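Local coordinates for Plm1 (Streptomyces sp. HK803, PDB 4HXY), which probably reduces a beta-ketoacyl intermediate with NADPH, as the ketoreductase domain of the first module in phoslactomycin biosynthesis, at residues R172-P177 with F430-E435; G382-L387 with V409-W414. All blocks are in the same frame, centred on the assembly; numbering follows the deposited sequence.

Contact 1 of 2, residues R172-P177 with F430-E435; sequences RLVTTP and FGSFEE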
loop_
_atom_site.group_PDB
_atom_site.type_symbol
_atom_site.label_atom_id
_atom_site.label_comp_id
_atom_site.label_asym_id
_atom_site.label_seq_id
_atom_site.Cartn_x
_atom_site.Cartn_y
_atom_site.Cartn_z
ATOM N N ARG A 172 7.543 11.160 -6.196
ATOM C CA ARG A 172 7.542 10.860 -7.623
ATOM C C ARG A 172 7.531 9.364 -7.856
ATOM O O ARG A 172 7.974 8.587 -6.985
ATOM C CB ARG A 172 8.799 11.408 -8.260
ATOM C CG ARG A 172 8.984 12.911 -8.118
ATOM C CD ARG A 172 8.001 13.656 -8.960
ATOM N NE ARG A 172 8.236 15.103 -8.887
ATOM C CZ ARG A 172 7.492 15.989 -8.225
ATOM N NH1 ARG A 172 6.427 15.612 -7.529
ATOM N NH2 ARG A 172 7.808 17.290 -8.274
ATOM N N LEU A 173 7.020 8.956 -9.012
ATOM C CA LEU A 173 7.061 7.561 -9.450
ATOM C C LEU A 173 7.914 7.529 -10.692
ATOM O O LEU A 173 7.645 8.280 -11.633
ATOM C CB LEU A 173 5.644 7.035 -9.736
ATOM C CG LEU A 173 5.338 5.565 -10.058
ATOM C CD1 LEU A 173 5.610 5.270 -11.528
ATOM C CD2 LEU A 173 6.092 4.595 -9.090
ATOM N N VAL A 174 8.991 6.754 -10.654
ATOM C CA VAL A 174 9.945 6.672 -11.771
ATOM C C VAL A 174 10.268 5.225 -12.142
ATOM O O VAL A 174 10.060 4.304 -11.359
ATOM C CB VAL A 174 11.246 7.392 -11.442
ATOM C CG1 VAL A 174 10.992 8.909 -11.308
ATOM C CG2 VAL A 174 11.915 6.794 -10.192
ATOM N N THR A 175 10.800 5.029 -13.346
ATOM C CA THR A 175 11.334 3.734 -13.716
ATOM C C THR A 175 12.548 3.355 -12.859
ATOM O O THR A 175 13.277 4.212 -12.347
ATOM C CB THR A 175 11.750 3.668 -15.204
ATOM O OG1 THR A 175 12.808 4.595 -15.449
ATOM C CG2 THR A 175 10.538 3.959 -16.104
ATOM N N THR A 176 12.710 2.052 -12.640
ATOM C CA THR A 176 13.960 1.492 -12.106
ATOM C C THR A 176 14.434 0.366 -13.000
ATOM O O THR A 176 13.669 -0.169 -13.807
ATOM C CB THR A 176 13.832 0.838 -10.715
ATOM O OG1 THR A 176 12.827 -0.196 -10.751
ATOM C CG2 THR A 176 13.551 1.845 -9.657
ATOM N N PRO A 177 15.705 -0.021 -12.838
ATOM C CA PRO A 177 16.137 -1.224 -13.538
ATOM C C PRO A 177 15.459 -2.468 -12.975
ATOM O O PRO A 177 15.173 -2.536 -11.778
ATOM C CB PRO A 177 17.642 -1.279 -13.262
ATOM C CG PRO A 177 18.038 0.097 -12.935
ATOM C CD PRO A 177 16.842 0.739 -12.283
ATOM N N PHE A 430 3.787 11.830 -11.729
ATOM C CA PHE A 430 4.228 11.177 -12.947
ATOM C C PHE A 430 4.981 12.102 -13.897
ATOM O O PHE A 430 5.055 11.835 -15.097
ATOM C CB PHE A 430 3.018 10.606 -13.667
ATOM C CG PHE A 430 2.325 9.529 -12.923
ATOM C CD1 PHE A 430 2.965 8.321 -12.709
ATOM C CD2 PHE A 430 1.033 9.696 -12.439
ATOM C CE1 PHE A 430 2.337 7.297 -12.036
ATOM C CE2 PHE A 430 0.407 8.660 -11.761
ATOM C CZ PHE A 430 1.063 7.472 -11.564
ATOM N N GLY A 431 5.584 13.160 -13.359
ATOM C CA GLY A 431 6.359 14.092 -14.192
ATOM C C GLY A 431 7.340 13.468 -15.180
ATOM O O GLY A 431 7.510 13.960 -16.298
ATOM N N SER A 432 7.966 12.356 -14.792
ATOM C CA SER A 432 8.988 11.723 -15.621
ATOM C C SER A 432 8.414 11.004 -16.858
ATOM O O SER A 432 9.164 10.606 -17.754
ATOM C CB SER A 432 9.813 10.751 -14.785
ATOM O OG SER A 432 9.055 9.615 -14.403
ATOM N N PHE A 433 7.092 10.870 -16.910
ATOM C CA PHE A 433 6.385 10.261 -18.044
ATOM C C PHE A 433 5.660 11.289 -18.923
ATOM O O PHE A 433 5.004 10.927 -19.901
ATOM C CB PHE A 433 5.421 9.173 -17.535
ATOM C CG PHE A 433 6.118 8.123 -16.724
ATOM C CD1 PHE A 433 6.847 7.112 -17.351
ATOM C CD2 PHE A 433 6.114 8.182 -15.348
ATOM C CE1 PHE A 433 7.537 6.173 -16.605
ATOM C CE2 PHE A 433 6.802 7.255 -14.595
ATOM C CZ PHE A 433 7.503 6.241 -15.217
ATOM N N GLU A 434 5.798 12.566 -18.584
ATOM C CA GLU A 434 5.174 13.636 -19.357
ATOM C C GLU A 434 5.946 13.897 -20.648
ATOM O O GLU A 434 7.066 13.401 -20.845
ATOM C CB GLU A 434 5.104 14.920 -18.545
ATOM C CG GLU A 434 4.173 14.856 -17.342
ATOM C CD GLU A 434 4.163 16.144 -16.533
ATOM O OE1 GLU A 434 4.700 17.167 -17.023
ATOM O OE2 GLU A 434 3.619 16.142 -15.407
ATOM N N GLU A 435 5.329 14.703 -21.510
ATOM C CA GLU A 435 5.906 15.083 -22.796
ATOM C C GLU A 435 7.285 15.715 -22.595
ATOM O O GLU A 435 7.427 16.698 -21.859
ATOM C CB GLU A 435 4.991 16.071 -23.523
ATOM C CG GLU A 435 5.343 16.275 -25.007
ATOM C CD GLU A 435 4.982 17.668 -25.557
ATOM O OE1 GLU A 435 5.435 17.979 -26.682
ATOM O OE2 GLU A 435 4.258 18.443 -24.887
HETATM O O HOH W 1 7.736 10.985 -12.124
HETATM O O HOH W 2 10.863 7.506 -15.034
#
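Leu173 overlaps two phenylalanine rings of the chain's C-terminal tail with its CD1 methyl, a worked example of a tail joined to a strand: between 172-177 and 430-435 the join is made by side chains and two waters, while just upstream Leu173 bonds by its backbone to Leu429. The strand 167-175 runs beside strand 6-14, and Phe430-Phe433 form a 3-10 turn packed beside it, closed by Phe433 N bonding to Phe430 O. CD1 sits at the edge of the Phe430 ring, 3.9 Å from Phe430 CE1. The same methyl lies 3.8 Å from Phe433 CE2, on a ring that Leu173 crosses obliquely. With CG of Leu173 anti to its own nitrogen, chi1 of -173° brings the branch to both rings, and the side chain also touches Ile326 and Trp327 of helix 324-327.

Phe433 works mostly through its rim. Its CE2 approaches Leu173 O, near the ring plane, to 3.2 Å, while CE1 meets the methyl CG2 of Thr175. Ser432 OG stands above one face of this ring, offset toward the rim, because chi1 of 69° folds the hydroxyl between the serine's nitrogen and carbonyl carbon; it also touches Val174 CG1.

Two waters bridge the polar atoms of the two segments. One donates to Leu173 O at 2.8 Å and accepts from Ser432 N, so the strand carbonyl and the turn amide share a bridging molecule. The second accepts from Thr175 N at 3.0 Å and lies 2.8 Å from Ser432 OG, hydrogen-bonded to that hydroxyl as well.

Contact 2 of 2, residues G382-L387 with V409-W414; sequences GLTPLL and VADVTW
Asp411 lies alongside Thr384, and its side chain can be followed outward. CB touches the carbonyl Thr384 O at 3.3 Å and passes the CD2 methyl of Leu386, which points the opposite way. CG comes against Thr384 CB, held there by a first torsion of -174° that sets it anti to the aspartate nitrogen. At the tip, OD2 packs beside CB and CG2 of the threonine and accepts a hydrogen bond from a water, 2.6 Å away, that also donates to Pro385 O. An alanine here would remove the carboxylate and would probably leave the water on Pro385 O without its second acceptor and the Thr384 methyl less covered.

In the backbone, Thr384 N bonds almost straight to Asp411 O (3.0 Å), and Thr413 N bonds to Gly382 O (2.8 Å). A second water joins Thr384 O to Asp411 N. Leu383 CD2 and Val412 CG2 meet on the other side of this short ladder. Gly382, with positive phi, ends helix 372-380 in a Schellman motif, where a CB would clash with Thr413 O. The result is a short, weakly bonded antiparallel strand set against strand 408-412, itself parallel to 357-361 of the Rossmann sheet, within a short-chain dehydrogenase/reductase fold.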
loop_
_atom_site.group_PDB
_atom_site.type_symbol
_atom_site.label_atom_id
_atom_site.label_comp_id
_atom_site.label_asym_id
_atom_site.label_seq_id
_atom_site.Cartn_x
_atom_site.Cartn_y
_atom_site.Cartn_z
ATOM N N GLY A 382 -4.744 2.287 -20.105
ATOM C CA GLY A 382 -3.316 2.067 -20.279
ATOM C C GLY A 382 -2.692 1.041 -19.352
ATOM O O GLY A 382 -1.473 1.045 -19.162
ATOM N N LEU A 383 -3.509 0.173 -18.772
ATOM C CA LEU A 383 -2.987 -0.909 -17.953
ATOM C C LEU A 383 -3.323 -2.205 -18.668
ATOM O O LEU A 383 -4.493 -2.498 -18.947
ATOM C CB LEU A 383 -3.559 -0.862 -16.537
ATOM C CG LEU A 383 -3.191 0.399 -15.758
ATOM C CD1 LEU A 383 -4.058 0.501 -14.494
ATOM C CD2 LEU A 383 -1.719 0.430 -15.382
ATOM N N THR A 384 -2.288 -2.930 -19.064
ATOM C CA THR A 384 -2.465 -4.210 -19.716
ATOM C C THR A 384 -2.166 -5.282 -18.674
ATOM O O THR A 384 -1.134 -5.227 -18.014
ATOM C CB THR A 384 -1.535 -4.347 -20.919
ATOM O OG1 THR A 384 -1.797 -3.271 -21.839
ATOM C CG2 THR A 384 -1.729 -5.698 -21.625
ATOM N N PRO A 385 -3.060 -6.254 -18.525
ATOM C CA PRO A 385 -2.745 -7.334 -17.577
ATOM C C PRO A 385 -1.437 -8.048 -17.910
ATOM O O PRO A 385 -1.173 -8.346 -19.084
ATOM C CB PRO A 385 -3.955 -8.263 -17.687
ATOM C CG PRO A 385 -5.071 -7.346 -18.064
ATOM C CD PRO A 385 -4.441 -6.359 -19.024
ATOM N N LEU A 386 -0.625 -8.314 -16.875
ATOM C CA LEU A 386 0.652 -9.010 -17.055
ATOM C C LEU A 386 0.335 -10.450 -17.377
ATOM O O LEU A 386 -0.518 -11.043 -16.730
ATOM C CB LEU A 386 1.452 -8.994 -15.759
ATOM C CG LEU A 386 1.992 -7.645 -15.315
ATOM C CD1 LEU A 386 2.385 -7.680 -13.811
ATOM C CD2 LEU A 386 3.157 -7.231 -16.215
ATOM N N LEU A 387 1.030 -11.019 -18.350
ATOM C CA LEU A 387 0.907 -12.455 -18.593
ATOM C C LEU A 387 1.551 -13.223 -17.437
ATOM O O LEU A 387 2.509 -12.762 -16.823
ATOM C CB LEU A 387 1.524 -12.815 -19.945
ATOM C CG LEU A 387 0.965 -12.020 -21.128
ATOM C CD1 LEU A 387 1.504 -12.598 -22.428
ATOM C CD2 LEU A 387 -0.546 -12.023 -21.091
ATOM N N VAL A 409 5.544 -3.277 -10.280
ATOM C CA VAL A 409 5.686 -4.079 -11.509
ATOM C C VAL A 409 4.364 -4.112 -12.256
ATOM O O VAL A 409 3.379 -4.662 -11.766
ATOM C CB VAL A 409 6.146 -5.508 -11.177
ATOM C CG1 VAL A 409 6.235 -6.365 -12.458
ATOM C CG2 VAL A 409 7.491 -5.487 -10.411
ATOM N N ALA A 410 4.327 -3.491 -13.437
ATOM C CA ALA A 410 3.069 -3.314 -14.172
ATOM C C ALA A 410 3.366 -3.066 -15.644
ATOM O O ALA A 410 4.440 -2.573 -15.975
ATOM C CB ALA A 410 2.262 -2.134 -13.580
ATOM N N ASP A 411 2.418 -3.405 -16.511
ATOM C CA ASP A 411 2.516 -3.086 -17.941
ATOM C C ASP A 411 1.684 -1.821 -18.206
ATOM O O ASP A 411 0.455 -1.911 -18.355
ATOM C CB ASP A 411 1.966 -4.272 -18.738
ATOM C CG ASP A 411 2.138 -4.122 -20.238
ATOM O OD1 ASP A 411 2.513 -3.020 -20.687
ATOM O OD2 ASP A 411 1.882 -5.120 -20.964
ATOM N N VAL A 412 2.354 -0.670 -18.227
ATOM C CA VAL A 412 1.692 0.626 -18.351
ATOM C C VAL A 412 1.995 1.216 -19.719
ATOM O O VAL A 412 3.150 1.240 -20.140
ATOM C CB VAL A 412 2.175 1.627 -17.287
ATOM C CG1 VAL A 412 1.412 2.972 -17.418
ATOM C CG2 VAL A 412 1.982 1.052 -15.874
ATOM N N THR A 413 0.946 1.666 -20.404
ATOM C CA THR A 413 1.097 2.440 -21.630
ATOM C C THR A 413 0.774 3.894 -21.252
ATOM O O THR A 413 -0.393 4.272 -21.115
ATOM C CB THR A 413 0.154 1.903 -22.743
ATOM O OG1 THR A 413 0.482 0.528 -23.027
ATOM C CG2 THR A 413 0.272 2.730 -24.018
ATOM N N TRP A 414 1.825 4.679 -21.055
ATOM C CA TRP A 414 1.731 5.997 -20.453
ATOM C C TRP A 414 0.879 6.967 -21.275
ATOM O O TRP A 414 0.197 7.800 -20.697
ATOM C CB TRP A 414 3.127 6.574 -20.170
ATOM C CG TRP A 414 3.799 5.778 -19.114
ATOM C CD1 TRP A 414 4.782 4.847 -19.287
ATOM C CD2 TRP A 414 3.478 5.780 -17.737
ATOM N NE1 TRP A 414 5.107 4.273 -18.077
ATOM C CE2 TRP A 414 4.312 4.831 -17.108
ATOM C CE3 TRP A 414 2.567 6.490 -16.963
ATOM C CZ2 TRP A 414 4.271 4.610 -15.739
ATOM C CZ3 TRP A 414 2.522 6.259 -15.607
ATOM C CH2 TRP A 414 3.353 5.318 -15.011
HETATM O O HOH W 3 -0.191 -4.764 -15.455
HETATM O O HOH W 4 1.111 -7.636 -20.661
#

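How the contacts relate
Trp414 joins the two contacts, whose centres lie 15 Å apart. It opens helix 414-421, shortly after strand 408-412 of contact 2, carries Val412 CG1 over the centre of one ring face, and stacks on Phe433 of contact 1, with Trp414 NE1 3.4 Å from Phe433 CD1. Its ring reaches Phe430 as well, Trp414 CZ3 lying 3.6 Å from Phe430 CD1, and Phe417 belongs to the same aromatic cluster. Along the chain, contact 2 is nested inside the long loop that contact 1 closes. In contact 2 the Leu386 side chain comes within about 7 Å of the bound NADPH, whereas contact 1 joins the tail to strand 167-175, which pairs with 6-14, a neighbour of 408-412.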